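Local coordinates for alcohol dehydrogenase (Escherichia coli, PDB 5VM2), which is an oxidoreductase of unknown specificity involved in membrane biogenesis, probably a zinc-containing, NAD(H)- or NADP(H)-dependent dehydrogenase acting on CH-OH groups, at residues Gly246-Tyr256 / Thr269-Asn277. Numbering follows the deposited sequence.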
loop_
_atom_site.group_PDB
_atom_site.type_symbol
_atom_site.label_atom_id
_atom_site.label_comp_id
_atom_site.label_asym_id
_atom_site.label_seq_id
_atom_site.Cartn_x
_atom_site.Cartn_y
_atom_site.Cartn_z
ATOM N N GLY A 246 2.801 9.743 7.189
ATOM C CA GLY A 246 1.750 10.709 6.946
ATOM C C GLY A 246 1.482 11.652 8.094
ATOM O O GLY A 246 0.387 12.215 8.178
ATOM N N SER A 247 2.451 11.839 8.985
ATOM C CA SER A 247 2.295 12.698 10.147
ATOM C C SER A 247 2.955 14.050 9.905
ATOM O O SER A 247 3.823 14.202 9.041
ATOM C CB SER A 247 2.890 12.040 11.395
ATOM O OG SER A 247 4.214 11.591 11.158
ATOM N N ALA A 248 2.524 15.039 10.691
ATOM C CA ALA A 248 3.074 16.383 10.554
ATOM C C ALA A 248 4.498 16.458 11.088
ATOM O O ALA A 248 5.333 17.191 10.544
ATOM C CB ALA A 248 2.179 17.392 11.273
ATOM N N VAL A 249 4.790 15.711 12.159
ATOM C CA VAL A 249 6.136 15.706 12.732
ATOM C C VAL A 249 7.162 15.331 11.673
ATOM O O VAL A 249 8.190 15.999 11.511
ATOM C CB VAL A 249 6.206 14.756 13.943
ATOM C CG1 VAL A 249 5.543 13.415 13.635
ATOM C CG2 VAL A 249 7.655 14.551 14.377
ATOM N N THR A 250 6.877 14.271 10.914
ATOM C CA THR A 250 7.877 13.697 10.023
ATOM C C THR A 250 8.106 14.577 8.799
ATOM O O THR A 250 9.253 14.835 8.420
ATOM C CB THR A 250 7.451 12.287 9.612
ATOM O OG1 THR A 250 6.046 12.280 9.319
ATOM C CG2 THR A 250 7.727 11.306 10.738
ATOM N N VAL A 251 7.024 15.036 8.163
ATOM C CA VAL A 251 7.156 15.863 6.963
ATOM C C VAL A 251 7.976 17.113 7.269
ATOM O O VAL A 251 8.924 17.451 6.549
ATOM C CB VAL A 251 5.766 16.227 6.406
ATOM C CG1 VAL A 251 5.886 17.285 5.327
ATOM C CG2 VAL A 251 5.059 14.993 5.871
ATOM N N LYS A 252 7.627 17.806 8.353
ATOM C CA LYS A 252 8.366 18.996 8.761
ATOM C C LYS A 252 9.803 18.664 9.151
ATOM O O LYS A 252 10.682 19.530 9.072
ATOM C CB LYS A 252 7.635 19.666 9.922
ATOM C CG LYS A 252 8.128 21.046 10.301
ATOM C CD LYS A 252 7.097 21.733 11.181
ATOM C CE LYS A 252 7.661 22.980 11.836
ATOM N NZ LYS A 252 8.050 24.011 10.846
ATOM N N GLN A 253 10.056 17.422 9.579
ATOM C CA GLN A 253 11.396 17.004 9.980
ATOM C C GLN A 253 12.310 16.773 8.785
ATOM O O GLN A 253 13.512 17.055 8.867
ATOM C CB GLN A 253 11.326 15.715 10.803
ATOM C CG GLN A 253 11.259 15.897 12.311
ATOM C CD GLN A 253 11.230 14.564 13.044
ATOM O OE1 GLN A 253 11.180 13.502 12.422
ATOM N NE2 GLN A 253 11.251 14.615 14.371
ATOM N N ALA A 254 11.763 16.258 7.682
ATOM C CA ALA A 254 12.600 15.820 6.566
ATOM C C ALA A 254 13.550 16.888 6.032
ATOM O O ALA A 254 14.681 16.525 5.661
ATOM C CB ALA A 254 11.712 15.282 5.438
ATOM N N PRO A 255 13.183 18.178 5.949
ATOM C CA PRO A 255 14.173 19.178 5.512
ATOM C C PRO A 255 15.471 19.146 6.301
ATOM O O PRO A 255 16.543 19.383 5.735
ATOM C CB PRO A 255 13.430 20.507 5.717
ATOM C CG PRO A 255 12.009 20.163 5.558
ATOM C CD PRO A 255 11.839 18.776 6.091
ATOM N N TYR A 256 15.401 18.864 7.601
ATOM C CA TYR A 256 16.583 18.850 8.451
ATOM C C TYR A 256 17.402 17.571 8.320
ATOM O O TYR A 256 18.482 17.485 8.917
ATOM C CB TYR A 256 16.152 19.060 9.903
ATOM C CG TYR A 256 15.422 20.375 10.095
ATOM C CD1 TYR A 256 14.038 20.445 10.012
ATOM C CD2 TYR A 256 16.124 21.547 10.333
ATOM C CE1 TYR A 256 13.372 21.649 10.173
ATOM C CE2 TYR A 256 15.467 22.758 10.500
ATOM C CZ TYR A 256 14.093 22.801 10.418
ATOM O OH TYR A 256 13.442 24.000 10.583
ATOM N N THR A 269 -0.544 10.390 1.329
ATOM C CA THR A 269 -1.221 11.022 2.462
ATOM C C THR A 269 -0.851 12.483 2.722
ATOM O O THR A 269 -0.892 13.314 1.808
ATOM C CB THR A 269 -0.974 10.194 3.729
ATOM O OG1 THR A 269 0.380 10.367 4.163
ATOM C CG2 THR A 269 -1.240 8.710 3.466
ATOM N N VAL A 270 -0.512 12.791 3.976
ATOM C CA VAL A 270 -0.335 14.143 4.513
ATOM C C VAL A 270 -1.656 14.899 4.424
ATOM O O VAL A 270 -1.831 15.746 3.534
ATOM C CB VAL A 270 0.799 14.903 3.805
ATOM C CG1 VAL A 270 1.201 16.126 4.616
ATOM C CG2 VAL A 270 1.994 14.001 3.625
ATOM N N PRO A 271 -2.601 14.643 5.336
ATOM C CA PRO A 271 -3.949 15.221 5.181
ATOM C C PRO A 271 -4.026 16.711 5.474
ATOM O O PRO A 271 -4.924 17.383 4.952
ATOM C CB PRO A 271 -4.798 14.410 6.176
ATOM C CG PRO A 271 -3.953 13.212 6.549
ATOM C CD PRO A 271 -2.538 13.683 6.450
ATOM N N GLY A 272 -3.132 17.250 6.305
ATOM C CA GLY A 272 -3.100 18.663 6.600
ATOM C C GLY A 272 -1.914 19.345 5.935
ATOM O O GLY A 272 -1.062 18.717 5.309
ATOM N N ALA A 273 -1.879 20.666 6.075
ATOM C CA ALA A 273 -0.751 21.436 5.578
ATOM C C ALA A 273 0.440 21.285 6.515
ATOM O O ALA A 273 0.288 21.022 7.709
ATOM C CB ALA A 273 -1.125 22.912 5.436
ATOM N N SER A 274 1.638 21.451 5.960
ATOM C CA SER A 274 2.865 21.330 6.736
ATOM C C SER A 274 3.812 22.457 6.358
ATOM O O SER A 274 4.075 22.675 5.172
ATOM C CB SER A 274 3.537 19.970 6.502
ATOM O OG SER A 274 3.897 19.811 5.141
ATOM N N ALA A 275 4.322 23.165 7.364
ATOM C CA ALA A 275 5.233 24.282 7.140
ATOM C C ALA A 275 6.625 23.756 6.801
ATOM O O ALA A 275 7.254 23.072 7.617
ATOM C CB ALA A 275 5.279 25.185 8.371
ATOM N N ILE A 276 7.107 24.078 5.603
ATOM C CA ILE A 276 8.395 23.596 5.112
ATOM C C ILE A 276 9.417 24.719 5.220
ATOM O O ILE A 276 9.152 25.858 4.813
ATOM C CB ILE A 276 8.287 23.093 3.663
ATOM C CG1 ILE A 276 7.333 21.898 3.574
ATOM C CG2 ILE A 276 9.668 22.725 3.120
ATOM C CD1 ILE A 276 7.531 20.865 4.666
ATOM N N ASN A 277 10.588 24.402 5.769
ATOM C CA ASN A 277 11.691 25.357 5.864
ATOM C C ASN A 277 12.558 25.186 4.621
ATOM O O ASN A 277 13.507 24.397 4.600
ATOM C CB ASN A 277 12.479 25.141 7.151
ATOM C CG ASN A 277 13.551 26.198 7.371
ATOM O OD1 ASN A 277 13.976 26.881 6.440
ATOM N ND2 ASN A 277 13.995 26.332 8.614
HETATM O O HOH W 1 10.419 22.041 7.663
#
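With CG1 anti to the backbone N (chi1 170°) and CG2 beside that nitrogen, Val251 spreads its two methyls along the 269-277 loop: CG2 meets Val270 CG2 tip to tip at 3.9 Å, while CG1 packs on Ile276 CD1 at 4.0 Å and also lies against the hydroxyl of Ser274. Asn277 likewise has CG anti to its backbone N (chi1 -174°), and this carries the amide out to Tyr256. There ND2 donates to Tyr256 OH, 3.1 Å away, in a fairly straight bond whose acceptor sits slightly off the amide plane; the two side chains cross at about a right angle, and the ring and amide planes are 84° apart. Between Val251 and Tyr256, Lys252 extends its chain past Ala275 O and bends only at its last torsion, giving a weak NZ to Ala275 O bond. A water bridges the backbones, donating to Lys252 O at 2.9 Å and accepting from Asn277 N at 3.0 Å, with a weaker bond to Ala275 O. Pro255 CG adds apolar packing on Ile276 CG2 at 4.2 Å. At the opposite end from Tyr256, the CA of Gly246 lies 3.1 Å from Thr269 OG1, and this hydroxyl fills the side where a CB would lie. This is a surface contact within the Rossmann-type domain: the irregular loop after strand 262-267 runs back along the short helix 248-253, which follows strand 238-243. Val251 also touches Glu243, and Ala254 touches Val241, both in that strand, while Tyr256 also reaches Ile226 of helix 225-232.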